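PDB 3RR6: 2-hydroxyhepta-2,4-diene-1,7-dioate isomerase from Mycobacterium abscessus, which is of unproven function but probably acts as a metal-dependent isomerase or hydrolase of the fumarylacetoacetate hydrolase family. Local coordinates for residues Ala64-Ala69 / Ala219-Leu224; Glu120-Ile125 / Gly226-Thr231; Ile125-Lys130 / Ala138-Gly143; Gly175-Thr180 / Glu251-Leu256. One frame throughout, in Å; residues are numbered along the deposited sequence.

Contact 1 (Ala64-Ala69 / Ala219-Leu224); sequences ASKVVA and AVMTLL
Ser65 and Leu224 mark the nearest backbone approach of 64-69 and 219-224, their CA atoms 7.2 Å apart, and the touching parts run 135° from each other end to end. At that spacing no backbone pairing joins the two; side chains bridge the gap. The first segment leads into strand 67-70, while the second leaves the end of helix 210-220 as an irregular connection. Lys66 makes the main link. Beyond CG its chain runs extended and bends only at the last torsion (chi4 -61°), which turns the ammonium group onto the carbonyl of Thr222. The NZ to Thr222 O hydrogen bond is 2.9 Å long and lies in the carbonyl plane, with a C=O...N angle of 153°. The same NZ forms a salt bridge with Asp227, whose carboxylate also accepts from Ser65 OG and Leu224 N, so one acid gathers both segments at this point. In the fold, this is where the chain leaving helix 210-220 returns to the sheet: Asp227 leads into strand 228-230, which pairs in parallel with strand 67-70. Met221 lies alongside the lysine, the two side chains sliding past each other in opposite directions, with SD 3.6 Å from Lys66 CE. A bend at its third torsion turns the terminal methyl away from the lysine, and the sulfur also meets one branch of Val68, CG2, at 3.9 Å. Leu223 reaches the lysine more loosely, CD2 being 4.2 Å from Lys66 CE. On the solvent side, Leu224 CD1 lies 3.8 Å from Ser65 OG.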
loop_
_atom_site.group_PDB
_atom_site.type_symbol
_atom_site.label_atom_id
_atom_site.label_comp_id
_atom_site.label_asym_id
_atom_site.label_seq_id
_atom_site.Cartn_x
_atom_site.Cartn_y
_atom_site.Cartn_z
ATOM N N ALA A 64 -8.316 -4.341 6.206
ATOM C CA ALA A 64 -8.983 -4.028 4.939
ATOM C C ALA A 64 -9.921 -5.132 4.524
ATOM O O ALA A 64 -9.564 -6.307 4.611
ATOM C CB ALA A 64 -7.929 -3.821 3.825
ATOM N N SER A 65 -11.112 -4.774 4.055
ATOM C CA SER A 65 -12.026 -5.794 3.526
ATOM C C SER A 65 -11.558 -6.291 2.159
ATOM O O SER A 65 -11.730 -7.462 1.834
ATOM C CB SER A 65 -13.476 -5.304 3.477
ATOM O OG SER A 65 -13.783 -4.604 2.291
ATOM N N LYS A 66 -10.949 -5.405 1.373
ATOM C CA LYS A 66 -10.393 -5.755 0.079
ATOM C C LYS A 66 -9.269 -4.795 -0.256
ATOM O O LYS A 66 -9.196 -3.700 0.317
ATOM C CB LYS A 66 -11.459 -5.740 -1.022
ATOM C CG LYS A 66 -12.159 -4.399 -1.238
ATOM C CD LYS A 66 -13.220 -4.513 -2.336
ATOM C CE LYS A 66 -14.166 -3.319 -2.424
ATOM N NZ LYS A 66 -14.975 -3.083 -1.191
ATOM N N VAL A 67 -8.399 -5.241 -1.155
ATOM C CA VAL A 67 -7.334 -4.428 -1.726
ATOM C C VAL A 67 -7.613 -4.347 -3.224
ATOM O O VAL A 67 -7.693 -5.371 -3.909
ATOM C CB VAL A 67 -5.927 -5.038 -1.500
ATOM C CG1 VAL A 67 -4.856 -4.191 -2.172
ATOM C CG2 VAL A 67 -5.651 -5.219 -0.000
ATOM N N VAL A 68 -7.801 -3.133 -3.726
ATOM C CA VAL A 68 -7.954 -2.907 -5.154
ATOM C C VAL A 68 -6.639 -2.300 -5.612
ATOM O O VAL A 68 -5.988 -1.580 -4.855
ATOM C CB VAL A 68 -9.149 -1.965 -5.444
ATOM C CG1 VAL A 68 -9.369 -1.803 -6.950
ATOM C CG2 VAL A 68 -10.416 -2.490 -4.773
ATOM N N ALA A 69 -6.209 -2.635 -6.820
ATOM C CA ALA A 69 -4.927 -2.160 -7.324
ATOM C C ALA A 69 -5.025 -1.735 -8.777
ATOM O O ALA A 69 -5.791 -2.304 -9.558
ATOM C CB ALA A 69 -3.853 -3.231 -7.162
ATOM N N ALA A 219 -16.947 4.031 -8.781
ATOM C CA ALA A 219 -18.035 3.917 -9.745
ATOM C C ALA A 219 -18.395 2.447 -9.977
ATOM O O ALA A 219 -19.545 2.121 -10.289
ATOM C CB ALA A 219 -17.641 4.579 -11.073
ATOM N N VAL A 220 -17.401 1.576 -9.833
ATOM C CA VAL A 220 -17.589 0.124 -9.987
ATOM C C VAL A 220 -18.170 -0.498 -8.728
ATOM O O VAL A 220 -19.206 -1.152 -8.785
ATOM C CB VAL A 220 -16.258 -0.583 -10.304
ATOM C CG1 VAL A 220 -16.474 -2.082 -10.508
ATOM C CG2 VAL A 220 -15.621 -0.002 -11.549
ATOM N N MET A 221 -17.506 -0.285 -7.593
ATOM C CA MET A 221 -17.804 -1.031 -6.367
ATOM C C MET A 221 -17.860 -0.113 -5.160
ATOM O O MET A 221 -17.098 0.860 -5.059
ATOM C CB MET A 221 -16.754 -2.124 -6.132
ATOM C CG MET A 221 -15.328 -1.625 -6.025
ATOM S SD MET A 221 -14.119 -2.974 -6.044
ATOM C CE MET A 221 -14.157 -3.433 -7.783
ATOM N N THR A 222 -18.753 -0.442 -4.237
ATOM C CA THR A 222 -18.779 0.211 -2.936
ATOM C C THR A 222 -17.446 -0.016 -2.216
ATOM O O THR A 222 -16.892 -1.123 -2.215
ATOM C CB THR A 222 -19.935 -0.316 -2.082
ATOM O OG1 THR A 222 -21.181 0.111 -2.645
ATOM C CG2 THR A 222 -19.841 0.195 -0.646
ATOM N N LEU A 223 -16.928 1.057 -1.616
ATOM C CA LEU A 223 -15.711 1.004 -0.816
ATOM C C LEU A 223 -16.097 1.162 0.654
ATOM O O LEU A 223 -17.009 1.920 0.992
ATOM C CB LEU A 223 -14.746 2.101 -1.236
ATOM C CG LEU A 223 -14.176 1.950 -2.654
ATOM C CD1 LEU A 223 -13.445 3.212 -3.088
ATOM C CD2 LEU A 223 -13.259 0.727 -2.727
ATOM N N LEU A 224 -15.421 0.414 1.514
ATOM C CA LEU A 224 -15.707 0.411 2.951
ATOM C C LEU A 224 -14.521 1.016 3.706
ATOM O O LEU A 224 -13.396 0.963 3.224
ATOM C CB LEU A 224 -15.957 -1.023 3.411
ATOM C CG LEU A 224 -17.121 -1.722 2.696
ATOM C CD1 LEU A 224 -17.194 -3.201 3.064
ATOM C CD2 LEU A 224 -18.443 -0.999 2.977
#

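Contact 2 (Glu120-Ile125 / Gly226-Thr231); sequences ELAIVI and GDVILT
Thr231, Ile123 and Ile125 have the largest areas buried between 120-125 and 226-231. Thr231 holds Leu121 O with two donors: OG1 at 2.8 Å, tilted 27° from the carbonyl plane, and its own N at 3.0 Å, almost in line with the C=O. With chi1 at 59°, OG1 sits between the backbone N and carbonyl carbon, while CG2 is left facing Ile123. A water extends the grip by donating to OG1 and accepting from Leu121 N. Ile123 CD1 meets Thr231 CG2 at 3.5 Å, the side chains crossing at about a right angle. Its backbone N and O both bond to Ile229, a hydrogen-bonded pair flanked by the non-hydrogen-bonded pairs Ala122-Leu230 and Val124-Val228. The strands are thus antiparallel neighbours, their axes 156° apart, in the buried beta core of the fumarylacetoacetate hydrolase domain. Helix 210-220 packs on the face bearing Ile123 and Ile229; Leu174 of strand 172-179 touches Ala122 and Val228 on the other. Ile125 continues the ladder beyond the regular bridges, its N bonded to Asp227 O at 2.9 Å and its O accepting from Gly226 N. Its CD1 lies 4.2 Å from Ile229 CD1, whereas Leu230 CD2 packs 3.6 Å from Ala122 CB.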
loop_
_atom_site.group_PDB
_atom_site.type_symbol
_atom_site.label_atom_id
_atom_site.label_comp_id
_atom_site.label_asym_id
_atom_site.label_seq_id
_atom_site.Cartn_x
_atom_site.Cartn_y
_atom_site.Cartn_z
ATOM N N GLU A 120 4.385 0.774 -4.325
ATOM C CA GLU A 120 3.209 1.614 -4.618
ATOM C C GLU A 120 2.785 2.488 -3.446
ATOM O O GLU A 120 2.916 2.111 -2.288
ATOM C CB GLU A 120 2.009 0.747 -5.036
ATOM C CG GLU A 120 2.390 -0.386 -5.983
ATOM C CD GLU A 120 1.332 -0.832 -6.948
ATOM O OE1 GLU A 120 0.184 -0.355 -6.889
ATOM O OE2 GLU A 120 1.687 -1.640 -7.833
ATOM N N LEU A 121 2.260 3.663 -3.771
ATOM C CA LEU A 121 1.490 4.463 -2.817
ATOM C C LEU A 121 0.127 3.813 -2.615
ATOM O O LEU A 121 -0.554 3.474 -3.590
ATOM C CB LEU A 121 1.303 5.890 -3.342
ATOM C CG LEU A 121 0.422 6.801 -2.484
ATOM C CD1 LEU A 121 1.148 7.186 -1.201
ATOM C CD2 LEU A 121 0.007 8.059 -3.265
ATOM N N ALA A 122 -0.269 3.643 -1.352
ATOM C CA ALA A 122 -1.545 3.028 -0.997
ATOM C C ALA A 122 -2.512 4.040 -0.406
ATOM O O ALA A 122 -2.187 4.723 0.557
ATOM C CB ALA A 122 -1.315 1.883 0.014
ATOM N N ILE A 123 -3.704 4.120 -0.986
ATOM C CA ILE A 123 -4.812 4.912 -0.446
ATOM C C ILE A 123 -5.571 4.048 0.556
ATOM O O ILE A 123 -5.884 2.892 0.267
ATOM C CB ILE A 123 -5.802 5.268 -1.567
ATOM C CG1 ILE A 123 -5.144 6.090 -2.673
ATOM C CG2 ILE A 123 -7.033 6.019 -1.019
ATOM C CD1 ILE A 123 -5.964 6.081 -3.960
ATOM N N VAL A 124 -5.880 4.596 1.727
ATOM C CA VAL A 124 -6.742 3.917 2.687
ATOM C C VAL A 124 -8.050 4.694 2.809
ATOM O O VAL A 124 -8.055 5.879 3.176
ATOM C CB VAL A 124 -6.088 3.741 4.071
ATOM C CG1 VAL A 124 -7.020 2.929 4.992
ATOM C CG2 VAL A 124 -4.696 3.068 3.944
ATOM N N ILE A 125 -9.159 4.022 2.500
ATOM C CA ILE A 125 -10.503 4.618 2.542
ATOM C C ILE A 125 -10.979 4.766 3.987
ATOM O O ILE A 125 -10.718 3.906 4.833
ATOM C CB ILE A 125 -11.490 3.744 1.719
ATOM C CG1 ILE A 125 -11.046 3.693 0.250
ATOM C CG2 ILE A 125 -12.944 4.191 1.878
ATOM C CD1 ILE A 125 -11.108 5.011 -0.505
ATOM N N GLY A 226 -11.375 1.308 5.669
ATOM C CA GLY A 226 -10.286 0.366 5.772
ATOM C C GLY A 226 -9.848 -0.248 4.456
ATOM O O GLY A 226 -8.757 -0.802 4.378
ATOM N N ASP A 227 -10.687 -0.169 3.422
ATOM C CA ASP A 227 -10.278 -0.671 2.113
ATOM C C ASP A 227 -9.023 0.059 1.621
ATOM O O ASP A 227 -8.820 1.243 1.894
ATOM C CB ASP A 227 -11.398 -0.534 1.080
ATOM C CG ASP A 227 -12.480 -1.587 1.230
ATOM O OD1 ASP A 227 -12.319 -2.525 2.054
ATOM O OD2 ASP A 227 -13.499 -1.469 0.513
ATOM N N VAL A 228 -8.206 -0.666 0.881
ATOM C CA VAL A 228 -6.942 -0.157 0.366
ATOM C C VAL A 228 -6.997 -0.129 -1.152
ATOM O O VAL A 228 -7.456 -1.090 -1.768
ATOM C CB VAL A 228 -5.786 -1.037 0.834
ATOM C CG1 VAL A 228 -4.474 -0.645 0.155
ATOM C CG2 VAL A 228 -5.634 -0.955 2.354
ATOM N N ILE A 229 -6.543 0.973 -1.748
ATOM C CA ILE A 229 -6.348 1.051 -3.197
ATOM C C ILE A 229 -4.875 1.338 -3.486
ATOM O O ILE A 229 -4.347 2.390 -3.111
ATOM C CB ILE A 229 -7.207 2.130 -3.882
ATOM C CG1 ILE A 229 -8.683 1.967 -3.526
ATOM C CG2 ILE A 229 -6.995 2.040 -5.408
ATOM C CD1 ILE A 229 -9.560 3.158 -3.976
ATOM N N LEU A 230 -4.202 0.394 -4.135
ATOM C CA LEU A 230 -2.813 0.584 -4.559
ATOM C C LEU A 230 -2.817 1.343 -5.877
ATOM O O LEU A 230 -3.543 0.983 -6.799
ATOM C CB LEU A 230 -2.104 -0.757 -4.712
ATOM C CG LEU A 230 -2.080 -1.665 -3.485
ATOM C CD1 LEU A 230 -1.274 -2.915 -3.783
ATOM C CD2 LEU A 230 -1.497 -0.932 -2.277
ATOM N N THR A 231 -2.003 2.385 -5.971
ATOM C CA THR A 231 -2.141 3.354 -7.065
ATOM C C THR A 231 -1.271 3.104 -8.304
ATOM O O THR A 231 -1.290 3.906 -9.230
ATOM C CB THR A 231 -1.887 4.777 -6.558
ATOM O OG1 THR A 231 -0.564 4.866 -6.011
ATOM C CG2 THR A 231 -2.934 5.165 -5.496
HETATM O O HOH W 1 1.984 4.323 -6.654
#

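Contact 3 (Ile125-Lys130 / Ala138-Gly143); sequences IGRPCK and AENILG. With EDO (1,2-ethanediol), chain G; EDO (1,2-ethanediol), chain I.
A classic beta bulge, in which Leu142 and Gly143 both face Val124, begins strand 141-152 beside the end of strand 115-125, and the contact lies where these antiparallel strands separate into their connecting loop. Ile125 and Ile141 form a non-hydrogen-bonded pair with CA atoms 4.5 Å apart. One step further, Gly126 N donates to Asn140 O at 2.8 Å, nearly straight at the hydrogen (175°) but tilted 35° from the carbonyl plane. The amide of Asn140 fits between Arg127 and Cys129: OD1 touches Cys129 CB at 3.5 Å and Arg127 CB at 3.6 Å, while ND2 is bonded to the backbone O of Arg136. Arg127 is modelled in two conformers. In the one described here it crosses Asn140 at about a right angle, guanidinium and amide planes 89° apart, and its extended chain passes over Glu139 O, which lies 3.2 Å above one guanidinium face, toward its rim; the angle at NE is too poor for a hydrogen bond. Leu142 CB rests 3.9 Å from Gly126 CA. Ile141 packs against Val210 and Val214 of helix 210-220, while Cys129 bonds through its backbone to Leu223, in the connection between that helix and strand 228-230.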
loop_
_atom_site.group_PDB
_atom_site.type_symbol
_atom_site.label_atom_id
_atom_site.label_comp_id
_atom_site.label_asym_id
_atom_site.label_seq_id
_atom_site.Cartn_x
_atom_site.Cartn_y
_atom_site.Cartn_z
ATOM N N ILE A 125 -9.159 4.022 2.500
ATOM C CA ILE A 125 -10.503 4.618 2.542
ATOM C C ILE A 125 -10.979 4.766 3.987
ATOM O O ILE A 125 -10.718 3.906 4.833
ATOM C CB ILE A 125 -11.490 3.744 1.719
ATOM C CG1 ILE A 125 -11.046 3.693 0.250
ATOM C CG2 ILE A 125 -12.944 4.191 1.878
ATOM C CD1 ILE A 125 -11.108 5.011 -0.505
ATOM N N GLY A 126 -11.632 5.891 4.279
ATOM C CA GLY A 126 -12.084 6.192 5.636
ATOM C C GLY A 126 -13.587 6.269 5.860
ATOM O O GLY A 126 -14.018 6.388 7.003
ATOM N N ARG A 127 -14.371 6.211 4.781
ATOM C CA ARG A 127 -15.828 6.290 4.854
ATOM C C ARG A 127 -16.434 5.304 3.868
ATOM O O ARG A 127 -15.843 5.039 2.826
ATOM C CB ARG A 127 -16.300 7.693 4.479
ATOM C CG ARG A 127 -15.766 8.799 5.351
ATOM C CD ARG A 127 -16.432 10.112 5.008
ATOM N NE ARG A 127 -16.113 11.152 5.976
ATOM C CZ ARG A 127 -16.690 12.349 5.996
ATOM N NH1 ARG A 127 -17.613 12.660 5.092
ATOM N NH2 ARG A 127 -16.342 13.239 6.915
ATOM N N PRO A 128 -17.622 4.755 4.188
ATOM C CA PRO A 128 -18.309 3.977 3.169
ATOM C C PRO A 128 -18.737 4.896 2.032
ATOM O O PRO A 128 -19.281 5.975 2.280
ATOM C CB PRO A 128 -19.523 3.396 3.905
ATOM C CG PRO A 128 -19.698 4.195 5.077
ATOM C CD PRO A 128 -18.426 4.899 5.412
ATOM N N CYS A 129 -18.470 4.494 0.792
ATOM C CA CYS A 129 -18.706 5.387 -0.332
ATOM C C CYS A 129 -18.875 4.663 -1.654
ATOM O O CYS A 129 -18.449 3.529 -1.811
ATOM C CB CYS A 129 -17.595 6.445 -0.438
ATOM S SG CYS A 129 -15.919 5.812 -0.670
ATOM N N LYS A 130 -19.537 5.346 -2.582
ATOM C CA LYS A 130 -19.888 4.833 -3.902
ATOM C C LYS A 130 -20.108 6.037 -4.819
ATOM O O LYS A 130 -20.649 7.058 -4.381
ATOM C CB LYS A 130 -21.162 3.997 -3.815
ATOM C CG LYS A 130 -21.623 3.355 -5.122
ATOM C CD LYS A 130 -20.755 2.175 -5.514
ATOM C CE LYS A 130 -21.067 1.707 -6.923
ATOM N NZ LYS A 130 -22.423 1.132 -7.037
ATOM N N ALA A 138 -10.843 13.178 -1.366
ATOM C CA ALA A 138 -10.108 13.441 -0.112
ATOM C C ALA A 138 -10.966 13.272 1.145
ATOM O O ALA A 138 -10.489 12.750 2.173
ATOM C CB ALA A 138 -9.472 14.827 -0.135
ATOM N N GLU A 139 -12.229 13.689 1.072
ATOM C CA GLU A 139 -13.122 13.592 2.230
ATOM C C GLU A 139 -13.480 12.141 2.584
ATOM O O GLU A 139 -13.976 11.885 3.680
ATOM C CB GLU A 139 -14.374 14.477 2.065
ATOM C CG GLU A 139 -15.409 13.999 1.077
ATOM C CD GLU A 139 -16.555 14.979 0.880
ATOM O OE1 GLU A 139 -16.487 16.107 1.412
ATOM O OE2 GLU A 139 -17.523 14.621 0.185
ATOM N N ASN A 140 -13.212 11.202 1.670
ATOM C CA ASN A 140 -13.461 9.773 1.878
ATOM C C ASN A 140 -12.198 8.968 2.150
ATOM O O ASN A 140 -12.279 7.749 2.316
ATOM C CB ASN A 140 -14.175 9.187 0.659
ATOM C CG ASN A 140 -15.599 9.695 0.539
ATOM O OD1 ASN A 140 -16.468 9.298 1.314
ATOM N ND2 ASN A 140 -15.830 10.621 -0.394
ATOM N N ILE A 141 -11.053 9.644 2.188
ATOM C CA ILE A 141 -9.753 9.008 2.394
ATOM C C ILE A 141 -9.262 9.241 3.818
ATOM O O ILE A 141 -9.153 10.391 4.274
ATOM C CB ILE A 141 -8.726 9.518 1.354
ATOM C CG1 ILE A 141 -9.111 9.005 -0.046
ATOM C CG2 ILE A 141 -7.294 9.103 1.743
ATOM C CD1 ILE A 141 -8.325 9.670 -1.196
ATOM N N LEU A 142 -8.981 8.151 4.530
ATOM C CA LEU A 142 -8.348 8.235 5.847
ATOM C C LEU A 142 -6.936 8.810 5.750
ATOM O O LEU A 142 -6.574 9.755 6.470
ATOM C CB LEU A 142 -8.309 6.849 6.500
ATOM C CG LEU A 142 -7.581 6.752 7.836
ATOM C CD1 LEU A 142 -8.279 7.616 8.880
ATOM C CD2 LEU A 142 -7.500 5.297 8.315
ATOM N N GLY A 143 -6.140 8.229 4.864
ATOM C CA GLY A 143 -4.769 8.655 4.661
ATOM C C GLY A 143 -4.041 7.708 3.734
ATOM O O GLY A 143 -4.671 6.941 2.996
HETATM C C1 EDO G . -10.652 11.787 6.300
HETATM O O1 EDO G . -10.437 12.636 5.154
HETATM C C2 EDO G . -12.069 11.214 6.366
HETATM O O2 EDO G . -12.209 9.981 5.640
HETATM C C1 EDO I . -20.682 8.325 -1.193
HETATM O O1 EDO I . -21.552 7.224 -1.499
HETATM C C2 EDO I . -20.050 8.947 -2.430
HETATM O O2 EDO I . -21.002 9.521 -3.356
#

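Contact 4 (Gly175-Thr180 / Glu251-Leu256); sequences GPWIVT and EGIGTL. With EDO (1,2-ethanediol), chain C.
A cis peptide bond joins Gly175 to Pro176, at the corner where the chain turns within strand 172-179, and the proline ring meets 251-256 through its CD and CG edge. Pro176 CD lies 3.7 Å from Thr255 O, and CG of the same ring stands 3.6 Å above the plane of the adjoining Trp177 ring, over its centre. Trp177 carries the one hydrogen bond between the segments: NE1 donates to Ile253 O at 2.8 Å. The bond is bent, with an N-H...O angle of 149°; the oxygen is 18° out of the indole plane and the nitrogen is above the carbonyl plane. With chi1 at 43°, CG stands between the backbone N and carbonyl carbon of Trp177, which carries the indole NE1 to Ile253 O. Arg6 adds a cation-pi contact to the ring. Beside CD1 of the indole, Ile253 CG2 also meets Val179 CG2 at 4.1 Å. Leu256 packs at the other end, its CB 3.7 Å from Gly175 O. An ethanediol, probably from the crystallisation liquor, accepts from Thr255 N at 2.9 Å and rests against Pro176 and Trp177. Ile253 and Gly254 both face Ile250, a classic beta bulge. The contact therefore packs strand 172-179, at its cis-proline corner, against the bulged start of strand 254-261, which belongs to a separate sheet of the fumarylacetoacetate hydrolase domain.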
loop_
_atom_site.group_PDB
_atom_site.type_symbol
_atom_site.label_atom_id
_atom_site.label_comp_id
_atom_site.label_asym_id
_atom_site.label_seq_id
_atom_site.Cartn_x
_atom_site.Cartn_y
_atom_site.Cartn_z
ATOM N N GLY A 175 2.276 -0.943 4.997
ATOM C CA GLY A 175 2.797 -0.253 6.175
ATOM C C GLY A 175 3.782 0.836 5.819
ATOM O O GLY A 175 3.931 1.165 4.649
ATOM N N PRO A 176 4.482 1.392 6.822
ATOM C CA PRO A 176 4.484 1.014 8.249
ATOM C C PRO A 176 3.338 1.611 9.070
ATOM O O PRO A 176 3.071 1.157 10.185
ATOM C CB PRO A 176 5.816 1.576 8.742
ATOM C CG PRO A 176 6.030 2.759 7.891
ATOM C CD PRO A 176 5.538 2.379 6.531
ATOM N N TRP A 177 2.695 2.632 8.518
ATOM C CA TRP A 177 1.622 3.364 9.181
ATOM C C TRP A 177 0.913 4.207 8.145
ATOM O O TRP A 177 1.402 4.367 7.023
ATOM C CB TRP A 177 2.158 4.254 10.321
ATOM C CG TRP A 177 3.406 5.006 9.985
ATOM C CD1 TRP A 177 3.564 5.967 9.024
ATOM C CD2 TRP A 177 4.681 4.858 10.614
ATOM N NE1 TRP A 177 4.870 6.406 9.003
ATOM C CE2 TRP A 177 5.571 5.750 9.979
ATOM C CE3 TRP A 177 5.164 4.044 11.650
ATOM C CZ2 TRP A 177 6.922 5.853 10.342
ATOM C CZ3 TRP A 177 6.516 4.162 12.024
ATOM C CH2 TRP A 177 7.370 5.055 11.360
ATOM N N ILE A 178 -0.225 4.770 8.539
ATOM C CA ILE A 178 -1.056 5.579 7.662
ATOM C C ILE A 178 -0.916 7.041 8.056
ATOM O O ILE A 178 -1.179 7.391 9.201
ATOM C CB ILE A 178 -2.523 5.143 7.787
ATOM C CG1 ILE A 178 -2.690 3.712 7.288
ATOM C CG2 ILE A 178 -3.456 6.084 7.009
ATOM C CD1 ILE A 178 -3.955 3.024 7.787
ATOM N N VAL A 179 -0.515 7.890 7.111
ATOM C CA VAL A 179 -0.350 9.329 7.378
ATOM C C VAL A 179 -1.605 10.055 6.934
ATOM O O VAL A 179 -2.002 9.956 5.774
ATOM C CB VAL A 179 0.885 9.898 6.660
ATOM C CG1 VAL A 179 1.079 11.378 7.004
ATOM C CG2 VAL A 179 2.121 9.094 7.047
ATOM N N THR A 180 -2.249 10.766 7.856
ATOM C CA THR A 180 -3.560 11.342 7.579
ATOM C C THR A 180 -3.554 12.778 7.069
ATOM O O THR A 180 -4.590 13.241 6.595
ATOM C CB THR A 180 -4.442 11.332 8.827
ATOM O OG1 THR A 180 -3.851 12.197 9.813
ATOM C CG2 THR A 180 -4.609 9.926 9.359
ATOM N N GLU A 251 8.286 9.422 0.355
ATOM C CA GLU A 251 8.451 10.731 0.964
ATOM C C GLU A 251 7.225 11.098 1.798
ATOM O O GLU A 251 6.085 10.996 1.328
ATOM C CB GLU A 251 8.667 11.770 -0.152
ATOM C CG GLU A 251 8.885 13.184 0.332
ATOM C CD GLU A 251 9.086 14.170 -0.801
ATOM O OE1 GLU A 251 9.073 13.759 -1.986
ATOM O OE2 GLU A 251 9.271 15.375 -0.500
ATOM N N GLY A 252 7.470 11.493 3.046
ATOM C CA GLY A 252 6.399 11.905 3.953
ATOM C C GLY A 252 5.705 10.775 4.685
ATOM O O GLY A 252 4.835 11.029 5.532
ATOM N N ILE A 253 6.072 9.533 4.374
ATOM C CA ILE A 253 5.499 8.376 5.054
ATOM C C ILE A 253 6.581 7.618 5.825
ATOM O O ILE A 253 6.547 7.562 7.055
ATOM C CB ILE A 253 4.759 7.428 4.071
ATOM C CG1 ILE A 253 3.663 8.188 3.310
ATOM C CG2 ILE A 253 4.156 6.244 4.846
ATOM C CD1 ILE A 253 2.881 7.355 2.303
ATOM N N GLY A 254 7.553 7.053 5.116
ATOM C CA GLY A 254 8.570 6.217 5.754
ATOM C C GLY A 254 9.004 5.092 4.838
ATOM O O GLY A 254 8.981 5.243 3.620
ATOM N N THR A 255 9.404 3.971 5.435
ATOM C CA THR A 255 9.914 2.819 4.693
ATOM C C THR A 255 9.189 1.546 5.122
ATOM O O THR A 255 9.026 1.275 6.320
ATOM C CB THR A 255 11.436 2.643 4.903
ATOM O OG1 THR A 255 12.119 3.805 4.414
ATOM C CG2 THR A 255 11.962 1.390 4.176
ATOM N N LEU A 256 8.757 0.783 4.128
ATOM C CA LEU A 256 8.182 -0.543 4.303
ATOM C C LEU A 256 9.206 -1.563 3.830
ATOM O O LEU A 256 9.506 -1.622 2.645
ATOM C CB LEU A 256 6.909 -0.663 3.456
ATOM C CG LEU A 256 6.225 -2.026 3.355
ATOM C CD1 LEU A 256 5.734 -2.506 4.726
ATOM C CD2 LEU A 256 5.070 -1.968 2.342
HETATM C C1 EDO C . 9.267 3.210 8.904
HETATM O O1 EDO C . 9.910 4.295 8.242
HETATM C C2 EDO C . 10.203 2.486 9.856
HETATM O O2 EDO C . 9.452 1.511 10.587
#

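How the contacts relate
From the N terminus, 64-69 opens the longest loop, closed by contact 1 at 219-224. Within it, 120-125 opens contact 2, and 125-130 with 138-143 forms the short, local contact 3, which lies inside the loops of both contacts 1 and 2 and shares Ile125 with contact 2. Next, 175-180 begins contact 4. Contacts 1 and 2 then close at 219-224 and 226-231, and contact 4 only at 251-256, so contacts 1, 2 and 4 cross one another. Contact 2 touches each of the others, whereas contacts 1 and 4 lie about 21 Å apart between centres, on opposite sides of the chain's centre. Together they tie the exit of helix 210-220, the central strands and the second sheet.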